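Local coordinates for protein alanine racemase (Enterococcus faecalis, PDB 3E6E) that belongs to the alanine racemase family, joining an N-terminal TIM-barrel domain to a C-terminal beta-rich domain in an assembly of two subunits, at residues Glu110-Ala115 with Lys149-Phe154; His293-Thr298 with Gly310-Asp315. The protein carries 1 engineered substitution. One frame throughout, in Å; residues are numbered along the deposited sequence.

Contact 1: residues Glu110-Ala115 with Lys149-Phe154; sequences EWLEAA and KQAVRF
Phe154 and Leu112 carry this contact between two nearly parallel helices, and the evidence for its character is geometric: the cross-helix contacts are van der Waals approaches of 3.9 to 4.4 Å, made by Phe154 on Glu113 and Leu112 and by Leu112 on Ala151, with 163 Å² buried in all. The segment axes come no nearer than 10.8 Å and diverge in direction by only 14°, so the gap has to be bridged by side chains.

The aromatic part belongs to Phe154. Its ring leaves the helix with CG anti to the backbone N (chi1 -177°), a torsion that carries it out across the groove to the other backbone. There the far ring carbon Phe154 CZ lies 3.9 Å from Glu113 CB and equally near Glu113 CA, while Phe154 CE1 approaches the main-chain carbon Leu112 C at 4.4 Å. The approach to the ring is oblique. Glu113 thus offers the root of its side chain; from CG onward the chain is extended and takes the carboxylate away from the ring, at the exposed margin.

The aliphatic part is a step deeper. Leu112 points at the neighbouring helix and, with CD1 anti to CA (chi2 169°), reaches Ala151 through that methyl: Leu112 CD1 is 4.2 Å from Ala151 CB. The backbones come closest here, Leu112 CA standing 8.0 Å from Ala151 CA, consistent with the small side chain of Ala151.

Beyond the pair, Phe154 also meets the ring of His158 and touches Gln109. Both helices lie on the outside of the TIM barrel, following the adjacent parallel strands 103-106 and 129-132: Leu112 rests on Val106 of the first strand, whereas Ala151 and Val152 rest on Leu131 of the second.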
ATOM      1  N   GLU A 110      29.483 -17.962   6.390  1.00 29.48           N
ATOM      2  CA  GLU A 110      29.040 -18.040   7.771  1.00 30.93           C
ATOM      3  C   GLU A 110      27.703 -18.778   7.903  1.00 31.30           C
ATOM      4  O   GLU A 110      27.601 -19.758   8.652  1.00 31.76           O
ATOM      5  CB  GLU A 110      28.948 -16.627   8.376  1.00 32.42           C
ATOM      6  CG  GLU A 110      28.751 -15.480   7.372  1.00 35.16           C
ATOM      7  CD  GLU A 110      30.053 -14.975   6.733  1.00 38.35           C
ATOM      8  OE1 GLU A 110      30.496 -15.541   5.706  1.00 39.66           O
ATOM      9  OE2 GLU A 110      30.638 -14.002   7.260  1.00 37.84           O
ATOM     10  N   TRP A 111      26.695 -18.318   7.157  1.00 29.96           N
ATOM     11  CA  TRP A 111      25.355 -18.915   7.175  1.00 28.87           C
ATOM     12  C   TRP A 111      25.392 -20.425   6.933  1.00 29.56           C
ATOM     13  O   TRP A 111      24.904 -21.212   7.748  1.00 29.62           O
ATOM     14  CB  TRP A 111      24.464 -18.267   6.099  1.00 25.66           C
ATOM     15  CG  TRP A 111      22.972 -18.560   6.229  1.00 22.15           C
ATOM     16  CD1 TRP A 111      22.058 -17.846   6.955  1.00 22.35           C
ATOM     17  CD2 TRP A 111      22.237 -19.633   5.612  1.00 19.98           C
ATOM     18  NE1 TRP A 111      20.806 -18.403   6.826  1.00 21.24           N
ATOM     19  CE2 TRP A 111      20.887 -19.499   6.009  1.00 19.59           C
ATOM     20  CE3 TRP A 111      22.589 -20.689   4.764  1.00 18.75           C
ATOM     21  CZ2 TRP A 111      19.884 -20.384   5.587  1.00 18.31           C
ATOM     22  CZ3 TRP A 111      21.588 -21.570   4.342  1.00 19.83           C
ATOM     23  CH2 TRP A 111      20.250 -21.408   4.757  1.00 17.67           C
ATOM     24  N   LEU A 112      25.961 -20.812   5.796  1.00 29.64           N
ATOM     25  CA  LEU A 112      26.074 -22.215   5.405  1.00 30.53           C
ATOM     26  C   LEU A 112      26.588 -23.141   6.511  1.00 32.38           C
ATOM     27  O   LEU A 112      25.943 -24.133   6.849  1.00 31.40           O
ATOM     28  CB  LEU A 112      26.986 -22.335   4.180  1.00 28.87           C
ATOM     29  CG  LEU A 112      26.366 -22.118   2.803  1.00 26.30           C
ATOM     30  CD1 LEU A 112      27.461 -21.998   1.756  1.00 27.45           C
ATOM     31  CD2 LEU A 112      25.442 -23.277   2.488  1.00 25.30           C
ATOM     32  N   GLU A 113      27.750 -22.816   7.068  1.00 34.12           N
ATOM     33  CA  GLU A 113      28.329 -23.640   8.120  1.00 35.92           C
ATOM     34  C   GLU A 113      27.465 -23.613   9.371  1.00 36.95           C
ATOM     35  O   GLU A 113      27.578 -24.481  10.242  1.00 36.57           O
ATOM     36  CB  GLU A 113      29.756 -23.183   8.436  1.00 35.86           C
ATOM     37  CG  GLU A 113      29.893 -21.800   9.018  1.00 36.77           C
ATOM     38  CD  GLU A 113      31.290 -21.252   8.809  1.00 37.88           C
ATOM     39  OE1 GLU A 113      31.639 -20.218   9.426  1.00 37.94           O
ATOM     40  OE2 GLU A 113      32.041 -21.858   8.008  1.00 38.44           O
ATOM     41  N   ALA A 114      26.586 -22.620   9.446  1.00 37.75           N
ATOM     42  CA  ALA A 114      25.687 -22.492  10.584  1.00 38.20           C
ATOM     43  C   ALA A 114      24.451 -23.362  10.364  1.00 39.21           C
ATOM     44  O   ALA A 114      24.003 -24.051  11.277  1.00 40.03           O
ATOM     45  CB  ALA A 114      25.285 -21.041  10.773  1.00 37.46           C
ATOM     46  N   ALA A 115      23.902 -23.331   9.152  1.00 39.52           N
ATOM     47  CA  ALA A 115      22.720 -24.127   8.838  1.00 39.99           C
ATOM     48  C   ALA A 115      23.062 -25.611   8.977  1.00 40.63           C
ATOM     49  O   ALA A 115      22.231 -26.428   9.371  1.00 39.59           O
ATOM     50  CB  ALA A 115      22.246 -23.821   7.417  1.00 37.93           C
ATOM     51  N   LYS A 149      33.833 -20.364  -4.871  1.00 37.27           N
ATOM     52  CA  LYS A 149      34.524 -21.647  -5.002  1.00 37.33           C
ATOM     53  C   LYS A 149      34.536 -22.307  -3.637  1.00 36.68           C
ATOM     54  O   LYS A 149      34.292 -23.503  -3.514  1.00 37.94           O
ATOM     55  CB  LYS A 149      35.965 -21.439  -5.465  1.00 39.16           C
ATOM     56  CG  LYS A 149      36.861 -22.665  -5.316  1.00 39.51           C
ATOM     57  CD  LYS A 149      36.571 -23.727  -6.361  1.00 40.63           C
ATOM     58  CE  LYS A 149      37.817 -24.014  -7.198  1.00 41.37           C
ATOM     59  NZ  LYS A 149      38.989 -24.353  -6.339  1.00 41.20           N
ATOM     60  N   GLN A 150      34.828 -21.507  -2.618  1.00 36.20           N
ATOM     61  CA  GLN A 150      34.867 -21.970  -1.236  1.00 35.89           C
ATOM     62  C   GLN A 150      33.467 -22.396  -0.793  1.00 34.72           C
ATOM     63  O   GLN A 150      33.292 -23.436  -0.156  1.00 34.70           O
ATOM     64  CB  GLN A 150      35.411 -20.851  -0.321  1.00 36.23           C
ATOM     65  CG  GLN A 150      34.985 -20.960   1.139  1.00 40.39           C
ATOM     66  CD  GLN A 150      35.557 -19.861   2.027  1.00 43.19           C
ATOM     67  OE1 GLN A 150      35.382 -18.664   1.759  1.00 44.12           O
ATOM     68  NE2 GLN A 150      36.239 -20.265   3.100  1.00 43.46           N
ATOM     69  N   ALA A 151      32.475 -21.587  -1.143  1.00 33.73           N
ATOM     70  CA  ALA A 151      31.095 -21.872  -0.781  1.00 34.19           C
ATOM     71  C   ALA A 151      30.648 -23.160  -1.460  1.00 34.49           C
ATOM     72  O   ALA A 151      30.074 -24.054  -0.837  1.00 32.75           O
ATOM     73  CB  ALA A 151      30.206 -20.719  -1.212  1.00 36.27           C
ATOM     74  N   VAL A 152      30.920 -23.245  -2.753  1.00 35.30           N
ATOM     75  CA  VAL A 152      30.550 -24.413  -3.519  1.00 37.33           C
ATOM     76  C   VAL A 152      31.194 -25.702  -2.983  1.00 38.52           C
ATOM     77  O   VAL A 152      30.497 -26.642  -2.591  1.00 38.53           O
ATOM     78  CB  VAL A 152      30.925 -24.210  -5.000  1.00 37.15           C
ATOM     79  CG1 VAL A 152      30.639 -25.477  -5.791  1.00 38.89           C
ATOM     80  CG2 VAL A 152      30.133 -23.047  -5.573  1.00 36.79           C
ATOM     81  N   ARG A 153      32.522 -25.736  -2.949  1.00 40.05           N
ATOM     82  CA  ARG A 153      33.242 -26.917  -2.483  1.00 40.70           C
ATOM     83  C   ARG A 153      32.759 -27.342  -1.106  1.00 39.83           C
ATOM     84  O   ARG A 153      32.843 -28.512  -0.736  1.00 40.58           O
ATOM     85  CB  ARG A 153      34.747 -26.639  -2.445  1.00 43.02           C
ATOM     86  CG  ARG A 153      35.608 -27.884  -2.564  1.00 45.95           C
ATOM     87  CD  ARG A 153      37.055 -27.509  -2.830  1.00 47.74           C
ATOM     88  NE  ARG A 153      37.644 -26.804  -1.697  1.00 50.07           N
ATOM     89  CZ  ARG A 153      37.831 -27.341  -0.493  1.00 50.92           C
ATOM     90  NH1 ARG A 153      37.477 -28.599  -0.251  1.00 49.32           N
ATOM     91  NH2 ARG A 153      38.385 -26.619   0.472  1.00 51.83           N
ATOM     92  N   PHE A 154      32.237 -26.388  -0.351  1.00 38.29           N
ATOM     93  CA  PHE A 154      31.751 -26.691   0.978  1.00 35.74           C
ATOM     94  C   PHE A 154      30.407 -27.378   0.873  1.00 34.46           C
ATOM     95  O   PHE A 154      30.200 -28.441   1.439  1.00 34.36           O
ATOM     96  CB  PHE A 154      31.634 -25.405   1.798  1.00 34.64           C
ATOM     97  CG  PHE A 154      31.198 -25.628   3.211  1.00 34.06           C
ATOM     98  CD1 PHE A 154      29.858 -25.837   3.516  1.00 35.17           C
ATOM     99  CD2 PHE A 154      32.128 -25.642   4.245  1.00 33.74           C
ATOM    100  CE1 PHE A 154      29.450 -26.055   4.837  1.00 36.94           C
ATOM    101  CE2 PHE A 154      31.734 -25.861   5.569  1.00 33.84           C
ATOM    102  CZ  PHE A 154      30.397 -26.067   5.867  1.00 35.51           C
TER

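Contact 2: residues His293-Thr298 with Gly310-Asp315; sequences HLQGFT and GRVCMD. With DCS (D-[3-hydroxy-2-methyl-5-phosphonooxymethyl-pyridin-4-ylmethyl]-N,O-cycloserylamide), chain F.
Gly310 O is the polar atom against which the Gln295 side chain packs tightly, Gln295 CG approaching it to 3.0 Å as a carbon contact. Gln295 chi1 of -76° sets CG anti to the carbonyl carbon, and the extended chain beyond brings the amide up against the other segment. There the Gln295 and Arg311 side chains cross at a slant, the amide and guanidinium planes standing 51° apart, with Arg311 NH1 3.4 Å from Gln295 CD. The apolar share is Val312 CG2 on Gln295 CG at 4.1 Å.

In the C-terminal beta domain, Leu294 to Phe297 form a type II beta turn just before strand 298-301, with Gly296 taking the positive-phi position (83°). Backbone hydrogen bonds tie Gly296 and Phe297 to Ile308, while Cys313 and Met314 are bonded likewise to Tyr286 and Ala287.

Past Val312 the chain lines the pocket of D-[3-hydroxy-2-methyl-5-phosphonooxymethyl-pyridin-4-ylmethyl]-N,O-cycloserylamide, where Cys313 CB lies 3.5 Å from the ligand atom O. Asp315 is held at both carboxylate oxygens, OD1 by a salt bridge to Arg365 and OD2 by one to Lys40 of the second subunit.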
ATOM      1  N   HIS A 293      -0.525  12.334  -5.348  1.00 17.28           N
ATOM      2  CA  HIS A 293       0.042  12.981  -6.524  1.00 15.60           C
ATOM      3  C   HIS A 293      -0.632  12.610  -7.822  1.00 15.99           C
ATOM      4  O   HIS A 293      -0.104  12.885  -8.897  1.00 17.63           O
ATOM      5  CB  HIS A 293       1.523  12.698  -6.644  1.00 12.23           C
ATOM      6  CG  HIS A 293       2.362  13.547  -5.752  1.00 10.44           C
ATOM      7  ND1 HIS A 293       2.557  13.258  -4.420  1.00  8.68           N
ATOM      8  CD2 HIS A 293       3.042  14.689  -6.000  1.00  6.49           C
ATOM      9  CE1 HIS A 293       3.327  14.188  -3.886  1.00  8.04           C
ATOM     10  NE2 HIS A 293       3.634  15.067  -4.822  1.00 10.43           N
ATOM     11  N   LEU A 294      -1.795  11.986  -7.745  1.00 13.87           N
ATOM     12  CA  LEU A 294      -2.463  11.632  -8.978  1.00 15.39           C
ATOM     13  C   LEU A 294      -3.392  12.750  -9.422  1.00 15.43           C
ATOM     14  O   LEU A 294      -4.093  12.614 -10.433  1.00 16.64           O
ATOM     15  CB  LEU A 294      -3.230  10.310  -8.826  1.00 15.17           C
ATOM     16  CG  LEU A 294      -2.363   9.047  -8.838  1.00 13.10           C
ATOM     17  CD1 LEU A 294      -3.207   7.854  -8.512  1.00 16.56           C
ATOM     18  CD2 LEU A 294      -1.737   8.863 -10.185  1.00 12.79           C
ATOM     19  N   GLN A 295      -3.422  13.845  -8.662  1.00 15.05           N
ATOM     20  CA  GLN A 295      -4.262  14.983  -9.036  1.00 16.00           C
ATOM     21  C   GLN A 295      -3.877  15.413 -10.437  1.00 17.05           C
ATOM     22  O   GLN A 295      -2.712  15.313 -10.822  1.00 17.58           O
ATOM     23  CB  GLN A 295      -4.031  16.187  -8.136  1.00 16.68           C
ATOM     24  CG  GLN A 295      -4.639  16.135  -6.775  1.00 20.22           C
ATOM     25  CD  GLN A 295      -4.463  17.453  -6.048  1.00 22.93           C
ATOM     26  OE1 GLN A 295      -5.061  18.470  -6.409  1.00 22.20           O
ATOM     27  NE2 GLN A 295      -3.624  17.445  -5.022  1.00 25.83           N
ATOM     28  N   GLY A 296      -4.843  15.921 -11.189  1.00 17.68           N
ATOM     29  CA  GLY A 296      -4.552  16.367 -12.539  1.00 18.53           C
ATOM     30  C   GLY A 296      -4.569  15.205 -13.505  1.00 19.53           C
ATOM     31  O   GLY A 296      -4.700  15.396 -14.715  1.00 19.51           O
ATOM     32  N   PHE A 297      -4.412  13.995 -12.971  1.00 19.75           N
ATOM     33  CA  PHE A 297      -4.439  12.803 -13.801  1.00 19.95           C
ATOM     34  C   PHE A 297      -5.910  12.679 -14.204  1.00 20.64           C
ATOM     35  O   PHE A 297      -6.792  13.107 -13.464  1.00 20.82           O
ATOM     36  CB  PHE A 297      -3.998  11.568 -12.996  1.00 18.40           C
ATOM     37  CG  PHE A 297      -3.601  10.390 -13.850  1.00 17.28           C
ATOM     38  CD1 PHE A 297      -2.383  10.382 -14.524  1.00 17.96           C
ATOM     39  CD2 PHE A 297      -4.445   9.287 -13.982  1.00 16.23           C
ATOM     40  CE1 PHE A 297      -2.006   9.294 -15.316  1.00 16.34           C
ATOM     41  CE2 PHE A 297      -4.083   8.194 -14.772  1.00 15.51           C
ATOM     42  CZ  PHE A 297      -2.863   8.193 -15.440  1.00 15.92           C
ATOM     43  N   THR A 298      -6.175  12.104 -15.374  1.00 22.18           N
ATOM     44  CA  THR A 298      -7.542  11.956 -15.850  1.00 22.95           C
ATOM     45  C   THR A 298      -7.985  10.502 -15.957  1.00 23.58           C
ATOM     46  O   THR A 298      -7.280   9.675 -16.527  1.00 24.46           O
ATOM     47  CB  THR A 298      -7.713  12.618 -17.224  1.00 23.37           C
ATOM     48  OG1 THR A 298      -6.739  12.093 -18.135  1.00 22.65           O
ATOM     49  CG2 THR A 298      -7.535  14.125 -17.098  1.00 23.28           C
ATOM     50  N   GLY A 310      -8.918  18.970  -7.168  1.00 18.26           N
ATOM     51  CA  GLY A 310      -8.859  19.002  -5.721  1.00 19.55           C
ATOM     52  C   GLY A 310      -7.923  17.908  -5.226  1.00 20.10           C
ATOM     53  O   GLY A 310      -7.429  17.087  -6.004  1.00 18.54           O
ATOM     54  N   ARG A 311      -7.666  17.889  -3.927  1.00 21.47           N
ATOM     55  CA  ARG A 311      -6.792  16.868  -3.377  1.00 21.20           C
ATOM     56  C   ARG A 311      -7.479  15.520  -3.328  1.00 20.78           C
ATOM     57  O   ARG A 311      -8.698  15.429  -3.154  1.00 20.56           O
ATOM     58  CB  ARG A 311      -6.329  17.248  -1.976  1.00 20.80           C
ATOM     59  CG  ARG A 311      -5.256  18.323  -1.969  1.00 24.88           C
ATOM     60  CD  ARG A 311      -3.874  17.736  -2.260  1.00 26.98           C
ATOM     61  NE  ARG A 311      -2.814  18.709  -2.006  1.00 28.31           N
ATOM     62  CZ  ARG A 311      -2.461  19.688  -2.837  1.00 27.88           C
ATOM     63  NH1 ARG A 311      -3.074  19.835  -4.006  1.00 27.67           N
ATOM     64  NH2 ARG A 311      -1.506  20.538  -2.479  1.00 27.54           N
ATOM     65  N   VAL A 312      -6.678  14.479  -3.512  1.00 19.63           N
ATOM     66  CA  VAL A 312      -7.147  13.114  -3.463  1.00 18.38           C
ATOM     67  C   VAL A 312      -7.327  12.859  -1.980  1.00 19.21           C
ATOM     68  O   VAL A 312      -6.427  13.168  -1.191  1.00 20.58           O
ATOM     69  CB  VAL A 312      -6.068  12.175  -4.047  1.00 20.07           C
ATOM     70  CG1 VAL A 312      -6.407  10.705  -3.759  1.00 21.13           C
ATOM     71  CG2 VAL A 312      -5.954  12.405  -5.544  1.00 17.90           C
ATOM     72  N   CYS A 313      -8.484  12.332  -1.584  1.00 18.43           N
ATOM     73  CA  CYS A 313      -8.726  12.056  -0.165  1.00 19.25           C
ATOM     74  C   CYS A 313      -8.289  10.648   0.168  1.00 18.12           C
ATOM     75  O   CYS A 313      -8.053   9.842  -0.719  1.00 16.74           O
ATOM     76  CB  CYS A 313     -10.213  12.164   0.193  1.00 21.75           C
ATOM     77  SG  CYS A 313     -10.949  13.788   0.063  1.00 26.86           S
ATOM     78  N   MET A 314      -8.203  10.365   1.462  1.00 19.09           N
ATOM     79  CA  MET A 314      -7.836   9.043   1.954  1.00 19.50           C
ATOM     80  C   MET A 314      -8.744   8.030   1.269  1.00 20.70           C
ATOM     81  O   MET A 314      -8.267   7.089   0.641  1.00 21.56           O
ATOM     82  CB  MET A 314      -8.035   8.983   3.481  1.00 18.28           C
ATOM     83  CG  MET A 314      -7.576   7.701   4.158  1.00 20.60           C
ATOM     84  SD  MET A 314      -7.565   7.711   6.007  1.00 17.08           S
ATOM     85  CE  MET A 314      -6.116   8.660   6.304  1.00 17.58           C
ATOM     86  N   ASP A 315     -10.054   8.257   1.352  1.00 22.59           N
ATOM     87  CA  ASP A 315     -11.043   7.339   0.780  1.00 22.73           C
ATOM     88  C   ASP A 315     -11.786   7.679  -0.504  1.00 21.29           C
ATOM     89  O   ASP A 315     -12.585   6.873  -0.977  1.00 20.86           O
ATOM     90  CB  ASP A 315     -12.057   6.974   1.853  1.00 25.14           C
ATOM     91  CG  ASP A 315     -11.522   5.943   2.801  1.00 28.82           C
ATOM     92  OD1 ASP A 315     -11.299   4.816   2.325  1.00 31.07           O
ATOM     93  OD2 ASP A 315     -11.316   6.250   3.997  1.00 30.18           O
TER
HETATM   94  N1  DCS F 372     -14.795  13.201   9.082  1.00 15.46           N
HETATM   95  C2  DCS F 372     -14.853  12.823   7.706  1.00 15.68           C
HETATM   96  C2A DCS F 372     -16.152  12.941   6.909  1.00 15.59           C
HETATM   97  C3  DCS F 372     -13.672  12.337   7.136  1.00 17.15           C
HETATM   98  O3  DCS F 372     -13.635  11.950   5.839  1.00 16.24           O
HETATM   99  C4  DCS F 372     -12.465  12.256   7.963  1.00 22.09           C
HETATM  100  C4A DCS F 372     -11.203  11.741   7.351  1.00 28.17           C
HETATM  101  C5  DCS F 372     -12.507  12.671   9.377  1.00 20.06           C
HETATM  102  C6  DCS F 372     -13.675  13.131   9.885  1.00 19.87           C
HETATM  103  C5A DCS F 372     -11.292  12.627  10.347  1.00 17.99           C
HETATM  104  O4P DCS F 372     -10.260  13.572   9.975  1.00 18.34           O
HETATM  105  P   DCS F 372      -8.860  13.808  10.756  1.00 19.04           P
HETATM  106  O1P DCS F 372      -9.181  14.256  12.112  1.00 20.84           O
HETATM  107  O2P DCS F 372      -8.102  12.553  10.769  1.00 21.69           O
HETATM  108  O3P DCS F 372      -8.129  14.837  10.040  1.00 21.49           O
HETATM  109  N   DCS F 372     -10.711  12.723   6.322  1.00 35.06           N
HETATM  110  CA  DCS F 372      -9.537  12.447   5.631  1.00 38.92           C
HETATM  111  C   DCS F 372      -9.458  11.841   4.345  1.00 40.43           C
HETATM  112  O   DCS F 372     -10.514  11.434   3.593  1.00 41.69           O
HETATM  113  ND  DCS F 372      -8.200  11.742   4.008  1.00 42.08           N
HETATM  114  OG  DCS F 372      -7.431  12.262   5.035  1.00 43.33           O
HETATM  115  CB  DCS F 372      -8.248  12.690   6.020  1.00 40.75           C

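Read from the N terminus, contact 1 comes first and closes a loop of 33 residues that contains strand 129-132, joining helix 109-117 to helix 145-158 on the barrel exterior. The chain then completes the barrel and enters the C-terminal domain, where contact 2 closes a much shorter loop of 11 residues, chiefly the antiparallel pair 298-301 and 304-309. It ties the loop before strand 298-301 to the pocket-lining loop after strand 304-309. The two closures are in series and neither nest nor cross. The centres of contacts 1 and 2 are about 51 Å apart, on opposite sides of the chain's centre. Contact 1 touches no other chain of the assembly, whereas both segments of contact 2 meet the second subunit.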